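Local coordinates for protein Cfl (Pectobacterium brasiliense, PDB 7A9J) that probably activates carboxylic acids such as coronafacic acid for amide formation, as an ATP-dependent ligase of the AMP-binding enzyme family, at residues A[69-74]-A[180-185]; A[110-115]-A[134-139]; A[233-236]-A[241-244]; A[320-323]-A[327-330]; A[498-503]-A[522-527]. The protein carries 1 engineered substitution. All blocks are in the same frame, centred on the assembly; numbering follows the deposited sequence.

Interaction 1: residues A[69-74]-A[180-185]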
# COMPACT_ATOMS: atom_id res chain seq x y z
N ILE A 69 9.37 1.24 30.50
CA ILE A 69 8.80 1.94 29.36
C ILE A 69 7.58 2.72 29.83
O ILE A 69 6.77 2.23 30.64
CB ILE A 69 8.45 0.96 28.23
CG1 ILE A 69 9.73 0.23 27.79
CG2 ILE A 69 7.91 1.71 27.05
CD1 ILE A 69 10.94 1.15 27.59
N LYS A 70 7.49 3.98 29.40
CA LYS A 70 6.50 4.93 29.89
C LYS A 70 5.79 5.52 28.70
O LYS A 70 6.30 5.46 27.58
CB LYS A 70 7.13 6.07 30.71
CG LYS A 70 8.10 5.60 31.78
CD LYS A 70 8.49 6.73 32.73
CE LYS A 70 9.32 6.20 33.92
NZ LYS A 70 8.62 5.10 34.66
N LYS A 71 4.60 6.08 28.94
CA LYS A 71 3.90 6.87 27.92
C LYS A 71 4.87 7.88 27.31
O LYS A 71 5.56 8.59 28.04
CB LYS A 71 2.71 7.60 28.56
CG LYS A 71 1.97 8.50 27.59
CD LYS A 71 0.54 8.79 28.06
CE LYS A 71 0.52 9.90 29.05
NZ LYS A 71 -0.83 10.58 29.09
N GLY A 72 4.92 7.95 25.97
CA GLY A 72 5.79 8.86 25.25
C GLY A 72 7.15 8.31 24.85
O GLY A 72 7.81 8.90 23.98
N ASP A 73 7.60 7.21 25.46
CA ASP A 73 8.81 6.55 25.00
C ASP A 73 8.60 5.97 23.60
O ASP A 73 7.51 5.50 23.27
CB ASP A 73 9.20 5.41 25.96
CG ASP A 73 9.70 5.90 27.31
OD1 ASP A 73 10.00 7.11 27.48
OD2 ASP A 73 9.79 5.05 28.23
N ARG A 74 9.66 5.93 22.81
CA ARG A 74 9.57 5.48 21.42
C ARG A 74 10.17 4.08 21.32
O ARG A 74 11.27 3.83 21.79
CB ARG A 74 10.26 6.48 20.48
CG ARG A 74 9.61 7.86 20.71
CD ARG A 74 10.17 8.86 19.82
NE ARG A 74 9.57 10.17 19.98
CZ ARG A 74 9.98 11.23 19.28
NH1 ARG A 74 10.97 11.08 18.41
NH2 ARG A 74 9.42 12.43 19.46
N THR A 180 -6.44 11.65 23.10
CA THR A 180 -6.38 11.48 21.64
C THR A 180 -5.38 12.41 20.98
O THR A 180 -4.87 12.07 19.90
CB THR A 180 -7.75 11.65 21.00
OG1 THR A 180 -8.24 12.95 21.32
CG2 THR A 180 -8.71 10.63 21.58
N ASP A 181 -5.00 13.52 21.61
CA ASP A 181 -3.99 14.37 20.98
C ASP A 181 -2.55 13.86 21.16
O ASP A 181 -1.63 14.42 20.55
CB ASP A 181 -4.12 15.81 21.52
CG ASP A 181 -4.04 15.87 23.03
OD1 ASP A 181 -3.21 16.64 23.53
OD2 ASP A 181 -4.81 15.16 23.71
N GLU A 182 -2.32 12.84 21.99
CA GLU A 182 -0.95 12.40 22.21
C GLU A 182 -0.39 11.63 21.03
O GLU A 182 -1.12 11.00 20.25
CB GLU A 182 -0.86 11.54 23.49
CG GLU A 182 -1.15 12.39 24.67
CD GLU A 182 -1.27 11.59 25.97
OE1 GLU A 182 -1.88 10.49 25.95
OE2 GLU A 182 -0.73 12.08 26.98
N ILE A 183 0.95 11.64 20.91
CA ILE A 183 1.59 10.88 19.84
C ILE A 183 1.34 9.41 20.01
O ILE A 183 1.44 8.86 21.12
CB ILE A 183 3.10 11.14 19.77
CG1 ILE A 183 3.37 12.60 19.59
CG2 ILE A 183 3.74 10.29 18.62
CD1 ILE A 183 4.77 13.00 19.93
N ALA A 184 1.00 8.76 18.91
CA ALA A 184 0.85 7.32 18.85
C ALA A 184 1.96 6.61 18.11
O ALA A 184 2.37 5.52 18.53
CB ALA A 184 -0.49 6.96 18.23
N SER A 185 2.43 7.16 16.97
CA SER A 185 3.39 6.42 16.16
C SER A 185 4.12 7.39 15.24
O SER A 185 3.75 8.57 15.10
CB SER A 185 2.68 5.34 15.34
OG SER A 185 1.90 6.00 14.36
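The flat group of this contact is the carboxylate of Glu182, and Lys71 reaches it with its ammonium end, at the oxygen edge and nearly in the plane. Lys71 NZ lies 2.6 Å from Glu182 OE2 and uses the syn lone pair of that oxygen, the one facing OE1, so the approach is a directed hydrogen bond within a salt bridge. The aliphatic part of the lysine passes obliquely, with Lys71 CD 3.6 Å from Glu182 OE1. Lys71 leaves its backbone with CG anti to N (chi1 177°) and then bends at chi3 (83°), which turns the ammonium in beside the acid. The extended Glu182 chain meets it at about a right angle.

The lysine is carried by a type II turn from Lys70 to Asp73, closed by Asp73 N to Lys70 O at 3.0 Å. A second bond, Lys70 N to Asp73 OD2 at 2.8 Å, meets the carboxylate from above its plane. Gly72 takes the third position of the turn with a phi of 93°, where a CB would press on the preceding carbonyl oxygen. This turn joins helix 50-66 to strand 74-78 of the parallel sheet, whereas Glu182 directly precedes strand 183-188 at the margin of a four-stranded antiparallel sheet.

The contact is thus a surface salt bridge between the turn before strand 74-78 and the start of strand 183-188. Water probably screens its charges, and further bonds hold both ends: Lys71 NZ also binds Asn177 O, and Glu182 OE1 accepts from Tyr179 N.

Interaction 2: residues A[110-115]-A[134-139]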
# COMPACT_ATOMS: atom_id res chain seq x y z
N GLU A 110 20.44 1.52 7.40
CA GLU A 110 19.23 2.33 7.38
C GLU A 110 18.39 2.11 8.62
O GLU A 110 17.77 3.04 9.14
CB GLU A 110 18.42 1.99 6.13
CG GLU A 110 19.04 2.69 4.88
CD GLU A 110 18.57 2.09 3.57
OE1 GLU A 110 17.88 1.06 3.58
OE2 GLU A 110 18.90 2.66 2.51
N VAL A 111 18.33 0.86 9.08
CA VAL A 111 17.63 0.55 10.32
C VAL A 111 18.27 1.30 11.47
O VAL A 111 17.59 1.96 12.25
CB VAL A 111 17.66 -0.97 10.56
CG1 VAL A 111 17.21 -1.28 12.02
CG2 VAL A 111 16.75 -1.66 9.55
N LYS A 112 19.61 1.25 11.56
CA LYS A 112 20.30 2.00 12.61
C LYS A 112 19.98 3.49 12.52
O LYS A 112 19.68 4.13 13.54
CB LYS A 112 21.79 1.74 12.53
CG LYS A 112 22.60 2.57 13.56
CD LYS A 112 24.06 2.12 13.70
CE LYS A 112 24.63 2.61 15.04
NZ LYS A 112 26.13 2.59 15.01
N ASN A 113 20.00 4.05 11.31
CA ASN A 113 19.69 5.47 11.16
C ASN A 113 18.31 5.81 11.71
O ASN A 113 18.15 6.83 12.41
CB ASN A 113 19.78 5.89 9.70
CG ASN A 113 19.53 7.38 9.54
OD1 ASN A 113 20.23 8.20 10.14
ND2 ASN A 113 18.49 7.74 8.79
N LEU A 114 17.29 4.98 11.42
CA LEU A 114 15.95 5.27 11.95
C LEU A 114 15.86 5.07 13.45
O LEU A 114 15.13 5.81 14.13
CB LEU A 114 14.89 4.40 11.26
CG LEU A 114 14.72 4.77 9.78
CD1 LEU A 114 13.37 4.20 9.28
CD2 LEU A 114 14.82 6.28 9.51
N ILE A 115 16.52 4.05 14.00
CA ILE A 115 16.49 3.89 15.45
C ILE A 115 17.05 5.13 16.11
O ILE A 115 16.48 5.65 17.09
CB ILE A 115 17.26 2.63 15.87
CG1 ILE A 115 16.47 1.39 15.46
CG2 ILE A 115 17.52 2.60 17.40
CD1 ILE A 115 17.27 0.10 15.72
N LYS A 134 22.33 -7.11 14.04
CA LYS A 134 22.59 -7.20 15.48
C LYS A 134 23.58 -6.13 15.94
O LYS A 134 23.36 -5.44 16.94
CB LYS A 134 23.15 -8.59 15.81
CG LYS A 134 23.42 -8.74 17.33
CD LYS A 134 23.54 -10.18 17.72
CE LYS A 134 23.88 -10.32 19.22
NZ LYS A 134 25.22 -9.83 19.66
N GLN A 135 24.71 -6.02 15.25
CA GLN A 135 25.74 -5.09 15.69
C GLN A 135 25.23 -3.66 15.65
O GLN A 135 25.46 -2.87 16.57
CB GLN A 135 26.98 -5.26 14.82
CG GLN A 135 27.74 -6.53 15.17
CD GLN A 135 28.92 -6.76 14.25
OE1 GLN A 135 29.09 -6.05 13.26
NE2 GLN A 135 29.75 -7.76 14.59
N GLU A 136 24.47 -3.33 14.60
CA GLU A 136 23.91 -1.99 14.47
C GLU A 136 22.91 -1.71 15.59
O GLU A 136 22.98 -0.67 16.26
CB GLU A 136 23.25 -1.83 13.09
CG GLU A 136 24.24 -1.88 11.91
CD GLU A 136 24.73 -3.31 11.54
OE1 GLU A 136 24.22 -4.31 12.11
OE2 GLU A 136 25.62 -3.42 10.67
N ILE A 137 21.98 -2.63 15.83
CA ILE A 137 20.98 -2.38 16.86
C ILE A 137 21.66 -2.23 18.22
O ILE A 137 21.43 -1.26 18.96
CB ILE A 137 19.93 -3.50 16.85
CG1 ILE A 137 19.02 -3.39 15.62
CG2 ILE A 137 19.01 -3.39 18.14
CD1 ILE A 137 18.44 -4.75 15.27
N GLU A 138 22.58 -3.12 18.52
CA GLU A 138 23.19 -3.12 19.84
C GLU A 138 24.16 -1.98 20.05
O GLU A 138 24.57 -1.74 21.19
CB GLU A 138 23.87 -4.46 20.12
CG GLU A 138 22.81 -5.56 20.23
CD GLU A 138 23.36 -6.95 20.64
OE1 GLU A 138 24.52 -7.29 20.29
OE2 GLU A 138 22.60 -7.70 21.32
N SER A 139 24.53 -1.27 18.99
CA SER A 139 25.39 -0.11 19.15
C SER A 139 24.60 1.20 19.27
O SER A 139 25.21 2.28 19.34
CB SER A 139 26.38 -0.03 17.97
OG SER A 139 25.67 0.28 16.78
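Lys112 crosses to the helix end at 134-139 with an almost straight side chain. CG stands anti to its own backbone N (chi1 177°), and the remaining torsions are all extended, which carries NZ along the end of the helix to Ser139 OG, 2.9 Å away. The hydrogen bond is weak. On the way, Lys112 CE passes 3.9 Å from Glu136 O, and Lys112 CB lies 3.9 Å from Glu136 CB, close to the point where the two backbones come nearest. Glu136 then bends at chi2 (77°), and its carboxylate leads off from the lysine.

Ser139 has its OG between the backbone N and the carbonyl carbon (chi1 69°). From there it turns back on the helix and donates to Glu136 O at 2.9 Å, tilted from the carbonyl plane. Ser139 N reaches the same oxygen from the same face, giving Glu136 O two donors from one residue.

Helices 108-117 and 134-138 lie next to each other on the five-stranded parallel sheet of this alpha/beta layer, and Ile115 and Ile137 both touch Tyr123 of its strand 122-125. The CB of Ile137 points away from helix 108-117, yet its CG1 still comes 3.9 Å from Ile115 CD1. The two isoleucine side chains cross at roughly a right angle, and the side chain of Ile137 continues to Phe130.

Interaction 3: residues A[233-236]-A[241-244]. With R4Z (6-ethyl-1-oxidanylidene-indene-4-carboxylic acid), chain B.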
# COMPACT_ATOMS: atom_id res chain seq x y z
N SER A 233 -3.77 -9.06 4.03
CA SER A 233 -2.99 -8.01 3.35
C SER A 233 -1.65 -8.59 2.93
O SER A 233 -0.89 -9.07 3.79
CB SER A 233 -2.79 -6.77 4.23
OG SER A 233 -1.93 -5.85 3.51
N LEU A 234 -1.34 -8.51 1.61
CA LEU A 234 -0.08 -9.04 1.14
C LEU A 234 1.08 -8.08 1.42
O LEU A 234 2.25 -8.49 1.31
CB LEU A 234 -0.16 -9.31 -0.37
CG LEU A 234 -1.21 -10.41 -0.64
CD1 LEU A 234 -1.42 -10.53 -2.13
CD2 LEU A 234 -0.73 -11.76 -0.09
N VAL A 235 0.79 -6.85 1.82
CA VAL A 235 1.85 -5.91 2.16
C VAL A 235 2.28 -6.23 3.60
O VAL A 235 1.43 -6.52 4.41
CB VAL A 235 1.30 -4.50 2.06
CG1 VAL A 235 2.27 -3.53 2.68
CG2 VAL A 235 1.03 -4.15 0.51
N ASP A 236 3.59 -6.22 3.88
CA ASP A 236 4.05 -6.53 5.24
C ASP A 236 3.29 -5.76 6.30
O ASP A 236 3.03 -4.55 6.17
CB ASP A 236 5.55 -6.23 5.42
CG ASP A 236 6.46 -6.97 4.46
OD1 ASP A 236 6.13 -8.07 3.97
OD2 ASP A 236 7.57 -6.46 4.24
N TRP A 241 0.05 0.90 5.53
CA TRP A 241 -1.25 0.49 5.01
C TRP A 241 -1.76 -0.81 5.68
O TRP A 241 -2.94 -0.92 6.01
CB TRP A 241 -1.19 0.29 3.50
CG TRP A 241 -2.53 0.08 2.85
CD1 TRP A 241 -3.75 0.59 3.23
CD2 TRP A 241 -2.75 -0.67 1.66
NE1 TRP A 241 -4.74 0.16 2.35
CE2 TRP A 241 -4.15 -0.62 1.38
CE3 TRP A 241 -1.90 -1.39 0.81
CZ2 TRP A 241 -4.72 -1.28 0.30
CZ3 TRP A 241 -2.44 -2.04 -0.26
CH2 TRP A 241 -3.85 -2.00 -0.49
N SER A 242 -0.88 -1.78 5.87
CA SER A 242 -1.32 -3.04 6.50
C SER A 242 -1.63 -2.85 7.97
O SER A 242 -2.48 -3.54 8.50
CB SER A 242 -0.27 -4.10 6.34
OG SER A 242 -0.22 -4.54 5.00
N ILE A 243 -0.92 -1.94 8.65
CA ILE A 243 -1.27 -1.67 10.05
C ILE A 243 -2.71 -1.18 10.14
O ILE A 243 -3.53 -1.68 10.94
CB ILE A 243 -0.30 -0.62 10.63
CG1 ILE A 243 1.09 -1.19 10.63
CG2 ILE A 243 -0.84 -0.11 12.01
CD1 ILE A 243 2.21 -0.18 11.03
N LEU A 244 -3.06 -0.22 9.26
CA LEU A 244 -4.39 0.32 9.26
C LEU A 244 -5.41 -0.73 8.87
O LEU A 244 -6.51 -0.75 9.44
CB LEU A 244 -4.47 1.51 8.31
CG LEU A 244 -3.62 2.72 8.70
CD1 LEU A 244 -3.84 3.85 7.60
CD2 LEU A 244 -4.01 3.30 10.04
C13 R4Z B . -1.22 5.40 4.19
C15 R4Z B . -2.49 4.35 2.26
C02 R4Z B . -3.64 3.13 0.27
C03 R4Z B . -3.33 2.28 -0.79
C04 R4Z B . -1.80 2.16 -0.76
C05 R4Z B . -2.57 3.56 1.12
C06 R4Z B . -1.39 2.98 0.58
C07 R4Z B . -0.18 3.21 1.22
C08 R4Z B . 1.10 2.59 0.65
C11 R4Z B . -0.13 3.97 2.39
C12 R4Z B . -1.28 4.56 2.93
C14 R4Z B . -1.11 4.49 5.45
O01 R4Z B . -4.78 3.49 0.47
O09 R4Z B . 2.12 2.57 1.40
O10 R4Z B . 1.18 2.13 -0.53
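Ser242 OG sits at the centre of the tight part of this contact, between Ser233 OG and Val235 O, with each oxygen 2.6 Å from it. In the conformer described, Ser233 OG donates to Ser242 OG, which donates to Val235 O; a second deposited conformer of Ser242 makes this chain of bonds less certain. The last bond is not directed at a lone pair, since the donor stands 57° out of the carbonyl plane. Close packing goes with it: Ser242 CB is 3.3 Å from Asp236 O, and Val235 CB is 3.3 Å from Ser242 OG. In this conformer the hydroxyl chain ties the loop to the first turn of the helix.

Looser packing begins at Val235, where CG2 approaches Trp241 CE3 obliquely at 4.0 Å. Val235 and Asp236 are partly exposed, and the CB of Asp236 points away from the helix.

Trp241 swings its CG anti to the backbone N (chi1 -171°), and this presents one indole face to the bound 6-ethyl-1-oxidanylidene-indene-4-carboxylic acid. The ligand's C03 lies over the centre of the ring, 3.7 Å from Trp241 CE2. Leu244 CD1 touches the ethyl terminus, C14, at 3.5 Å. Trp241 and Leu244 thus form part of the ligand pocket, while Ser333 OG hydrogen-bonds the ligand.

In the fold, the loop leaves strand 230-233 and leads into helix 240-251. The neighbouring strand 278-281 supplies Ala280, which touches both Ser233 and Trp241, and helix 203-214 packs against Leu244.

Interaction 4: residues A[320-323]-A[327-330]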
# COMPACT_ATOMS: atom_id res chain seq x y z
N GLN A 320 -8.87 -5.00 -15.80
CA GLN A 320 -9.31 -5.73 -16.98
C GLN A 320 -8.68 -7.12 -17.03
O GLN A 320 -9.38 -8.13 -17.22
CB GLN A 320 -8.95 -4.92 -18.25
CG GLN A 320 -9.55 -3.44 -18.18
CD GLN A 320 -9.00 -2.42 -19.22
OE1 GLN A 320 -8.22 -2.74 -20.12
NE2 GLN A 320 -9.44 -1.16 -19.07
N LYS A 321 -7.36 -7.20 -16.85
CA LYS A 321 -6.69 -8.51 -16.83
C LYS A 321 -7.20 -9.37 -15.69
O LYS A 321 -7.34 -10.59 -15.83
CB LYS A 321 -5.18 -8.32 -16.70
CG LYS A 321 -4.61 -7.38 -17.76
CD LYS A 321 -3.18 -6.97 -17.44
CE LYS A 321 -2.21 -8.01 -17.99
NZ LYS A 321 -0.79 -7.62 -17.78
N PHE A 322 -7.47 -8.75 -14.54
CA PHE A 322 -7.87 -9.53 -13.37
C PHE A 322 -9.26 -10.10 -13.55
O PHE A 322 -9.54 -11.23 -13.13
CB PHE A 322 -7.79 -8.64 -12.14
CG PHE A 322 -7.76 -9.39 -10.83
CD1 PHE A 322 -6.62 -10.11 -10.46
CD2 PHE A 322 -8.87 -9.36 -9.97
CE1 PHE A 322 -6.57 -10.79 -9.24
CE2 PHE A 322 -8.84 -10.06 -8.72
CZ PHE A 322 -7.71 -10.75 -8.37
N PHE A 323 -10.16 -9.34 -14.17
CA PHE A 323 -11.48 -9.90 -14.47
C PHE A 323 -11.39 -11.01 -15.50
O PHE A 323 -12.07 -12.04 -15.38
CB PHE A 323 -12.45 -8.82 -14.97
CG PHE A 323 -13.84 -9.36 -15.24
CD1 PHE A 323 -14.71 -9.62 -14.17
CD2 PHE A 323 -14.25 -9.66 -16.53
CE1 PHE A 323 -15.97 -10.16 -14.39
CE2 PHE A 323 -15.51 -10.20 -16.76
CZ PHE A 323 -16.37 -10.44 -15.70
N GLY A 327 -12.65 -13.51 -13.14
CA GLY A 327 -14.02 -13.08 -12.95
C GLY A 327 -14.26 -12.32 -11.66
O GLY A 327 -15.40 -12.27 -11.18
N SER A 328 -13.22 -11.76 -11.07
CA SER A 328 -13.32 -11.00 -9.83
C SER A 328 -13.21 -9.53 -10.21
O SER A 328 -12.58 -9.18 -11.21
CB SER A 328 -12.21 -11.41 -8.84
OG SER A 328 -12.24 -10.73 -7.57
N HIS A 329 -13.81 -8.66 -9.39
CA HIS A 329 -14.02 -7.25 -9.75
C HIS A 329 -13.06 -6.44 -8.89
O HIS A 329 -13.35 -6.18 -7.72
CB HIS A 329 -15.46 -6.85 -9.52
CG HIS A 329 -16.44 -7.76 -10.21
ND1 HIS A 329 -17.00 -7.45 -11.43
CD2 HIS A 329 -16.92 -8.99 -9.86
CE1 HIS A 329 -17.80 -8.43 -11.80
NE2 HIS A 329 -17.79 -9.37 -10.86
N LEU A 330 -11.89 -6.13 -9.45
CA LEU A 330 -10.84 -5.49 -8.67
C LEU A 330 -11.27 -4.13 -8.15
O LEU A 330 -12.01 -3.38 -8.81
CB LEU A 330 -9.57 -5.33 -9.52
CG LEU A 330 -8.29 -4.92 -8.76
CD1 LEU A 330 -7.78 -6.04 -7.81
CD2 LEU A 330 -7.21 -4.63 -9.85
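Phe323 and Gly327 mark the C-terminal end of helix 316-326, where the chain turns out of the helix and runs back beside it toward strand 331-335. Gly327 is the first residue to leave helical backbone angles, and its positive phi of 64° is the turn expected of a glycine-terminated helix.

Polar bonding here is of two kinds. A helical i to i-4 hydrogen bond at the C-terminal end runs from Gly327 N to Phe323 O at 2.7 Å, with an angle of 146° at the hydrogen and the donor tilted from the carbonyl plane. A CA-H...O contact follows, Phe323 CA to Ser328 O at 3.5 Å; the same oxygen lies in the plane of the Phe323 ring, at its edge.

Apolar packing gathers at Phe322, whose CG is anti to its backbone N. Leu330 CD1 sits over one face of this ring, toward its rim, 4.1 Å from Phe322 CD2. Ser328 CB comes obliquely to Phe322 CE2 at 3.6 Å. Phe286 meets the Phe322 ring edge-to-face, and Ile290 of helix 283-294 and Cys307 of strand 306-311 also touch this side chain, placing it in the buried layer between helices and sheet.

Aromatic contact belongs to Phe323 and His329, whose side chains lie side by side and point the same way. The ring planes meet obliquely, at 49°, with centroids 5.3 Å apart; Phe323 also stacks on Tyr350. The pair touches through Phe323 CE1 and His329 CE1, 3.6 Å apart, while Phe323 CD1 lies over one face of the imidazole near its rim.

Interaction 5: residues A[498-503]-A[522-527]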
# COMPACT_ATOMS: atom_id res chain seq x y z
N PRO A 498 -0.82 8.99 -31.94
CA PRO A 498 0.62 8.82 -32.12
C PRO A 498 1.01 9.21 -33.53
O PRO A 498 0.24 9.03 -34.48
CB PRO A 498 0.84 7.32 -31.86
CG PRO A 498 -0.31 6.92 -30.93
CD PRO A 498 -1.48 7.79 -31.36
N SER A 499 2.17 9.83 -33.64
CA SER A 499 2.78 10.05 -34.95
C SER A 499 3.53 8.83 -35.48
O SER A 499 3.87 8.80 -36.67
CB SER A 499 3.74 11.23 -34.86
OG SER A 499 3.02 12.44 -34.71
N GLU A 500 3.77 7.83 -34.65
CA GLU A 500 4.66 6.74 -35.01
C GLU A 500 4.38 5.55 -34.10
O GLU A 500 4.04 5.72 -32.94
CB GLU A 500 6.09 7.19 -34.84
CG GLU A 500 7.13 6.19 -35.18
CD GLU A 500 8.48 6.88 -35.17
OE1 GLU A 500 8.68 7.82 -35.97
OE2 GLU A 500 9.32 6.52 -34.33
N TYR A 501 4.54 4.36 -34.66
CA TYR A 501 4.31 3.09 -33.97
C TYR A 501 5.60 2.29 -33.97
O TYR A 501 6.23 2.13 -35.03
CB TYR A 501 3.17 2.33 -34.69
CG TYR A 501 1.87 3.07 -34.60
CD1 TYR A 501 1.22 3.19 -33.38
CD2 TYR A 501 1.28 3.67 -35.71
CE1 TYR A 501 0.04 3.85 -33.25
CE2 TYR A 501 0.06 4.35 -35.59
CZ TYR A 501 -0.54 4.44 -34.34
OH TYR A 501 -1.72 5.10 -34.12
N ILE A 502 6.02 1.83 -32.80
CA ILE A 502 7.18 0.95 -32.67
C ILE A 502 6.66 -0.40 -32.20
O ILE A 502 6.20 -0.54 -31.06
CB ILE A 502 8.22 1.52 -31.71
CG1 ILE A 502 8.73 2.88 -32.22
CG2 ILE A 502 9.43 0.57 -31.59
CD1 ILE A 502 9.74 3.57 -31.31
N PHE A 503 6.71 -1.40 -33.07
CA PHE A 503 6.25 -2.74 -32.71
C PHE A 503 7.40 -3.49 -32.07
O PHE A 503 8.47 -3.63 -32.69
CB PHE A 503 5.72 -3.50 -33.93
CG PHE A 503 4.50 -2.90 -34.54
CD1 PHE A 503 4.61 -1.82 -35.41
CD2 PHE A 503 3.24 -3.39 -34.24
CE1 PHE A 503 3.48 -1.25 -35.97
CE2 PHE A 503 2.11 -2.83 -34.80
CZ PHE A 503 2.23 -1.75 -35.67
N ASN A 522 14.05 8.50 -23.64
CA ASN A 522 15.50 8.65 -23.72
C ASN A 522 16.14 7.55 -24.54
O ASN A 522 17.20 7.77 -25.13
CB ASN A 522 16.11 8.68 -22.31
CG ASN A 522 15.96 10.04 -21.64
OD1 ASN A 522 15.82 11.05 -22.32
ND2 ASN A 522 16.01 10.07 -20.31
N GLU A 523 15.44 6.41 -24.68
CA GLU A 523 15.93 5.26 -25.43
C GLU A 523 15.22 5.07 -26.76
O GLU A 523 15.25 3.96 -27.33
CB GLU A 523 15.75 4.00 -24.56
CG GLU A 523 16.37 4.17 -23.20
CD GLU A 523 17.87 4.33 -23.29
OE1 GLU A 523 18.44 5.16 -22.54
OE2 GLU A 523 18.48 3.63 -24.13
N TYR A 524 14.58 6.14 -27.26
CA TYR A 524 13.77 6.09 -28.47
C TYR A 524 14.52 5.52 -29.67
O TYR A 524 14.00 4.65 -30.39
CB TYR A 524 13.27 7.50 -28.77
CG TYR A 524 12.70 7.70 -30.15
CD1 TYR A 524 11.57 7.01 -30.57
CD2 TYR A 524 13.28 8.62 -31.02
CE1 TYR A 524 11.03 7.22 -31.85
CE2 TYR A 524 12.73 8.84 -32.30
CZ TYR A 524 11.62 8.13 -32.70
OH TYR A 524 11.07 8.32 -33.96
N HIS A 525 15.75 6.02 -29.94
CA HIS A 525 16.53 5.50 -31.06
C HIS A 525 16.94 4.05 -30.84
O HIS A 525 16.91 3.26 -31.80
CB HIS A 525 17.74 6.40 -31.32
CG HIS A 525 17.33 7.83 -31.49
ND1 HIS A 525 16.74 8.28 -32.64
CD2 HIS A 525 17.31 8.86 -30.61
CE1 HIS A 525 16.42 9.55 -32.50
NE2 HIS A 525 16.77 9.93 -31.29
N LEU A 526 17.30 3.67 -29.61
CA LEU A 526 17.57 2.26 -29.32
C LEU A 526 16.32 1.42 -29.60
O LEU A 526 16.38 0.42 -30.33
CB LEU A 526 18.02 2.07 -27.87
CG LEU A 526 18.29 0.59 -27.52
CD1 LEU A 526 19.46 0.02 -28.29
CD2 LEU A 526 18.50 0.49 -26.03
N LEU A 527 15.18 1.85 -29.07
CA LEU A 527 13.92 1.12 -29.28
C LEU A 527 13.66 0.91 -30.76
O LEU A 527 13.38 -0.21 -31.20
CB LEU A 527 12.76 1.86 -28.62
CG LEU A 527 12.67 1.81 -27.09
CD1 LEU A 527 11.58 2.77 -26.60
CD2 LEU A 527 12.45 0.40 -26.51
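Glu500 and Tyr524 reach for each other from opposite directions, each with its CG anti to the backbone N (chi1 -179° for Glu500, 166° for Tyr524). The glutamate continues extended beyond CG, and the two ends meet where Tyr524 OH donates to Glu500 OE2 at 2.5 Å. The hydroxyl arrives on the syn side of this oxygen. Carboxylate and phenol planes differ by only 22°, and OE2 lies at the ring edge, 3.1 Å from Tyr524 CE1, so the two flat groups are almost level.

The buried polar pair has further partners. Glu500 OE1 forms a salt bridge with Arg466 and accepts from Thr536 OG1, while Tyr524 OH is also hydrogen-bonded to Arg466 NH2 and Lys528 NZ. Two positive groups beside the carboxylate would be expected to favour its charged form.

Beside the polar pair, Ile502 supplies the apolar part. Its CD1 comes obliquely to the phenol ring, 3.9 Å from Tyr524 CE1, and lies 4.4 Å from Leu527 CB one helical turn further on. That turn is closed by Leu527 N to Glu523 O at 2.7 Å, Glu523 being the N-cap.

Alternate residues of strand 500-503, Glu500 and Ile502, thus face helix 524-530. The arrangement is a helix packed against a mixed four-stranded sheet, the alpha/beta build of the small C-terminal domain of AMP-binding enzymes.

How the interactions relate
Interactions 1 to 4 come from the large AMP-binding part of the chain, and interaction 5 from the C-terminal domain, about 31 Å from interaction 4 and 54 Å from interaction 1 between centres. Interaction 2 falls within the span of chain bracketed by interaction 1; the others follow in series. Interactions 1 and 2, 22 Å apart between centres, share the five-stranded parallel sheet, residues 69-74 leading into strand 74-78 and helix 108-117 lying on it. Interactions 3 and 4, 21 Å apart between centres, border another run of parallel strands that includes 230-233, 278-281, 306-311 and 331-335. Interaction 3 alone touches the ligand; the other four are structural contacts away from it.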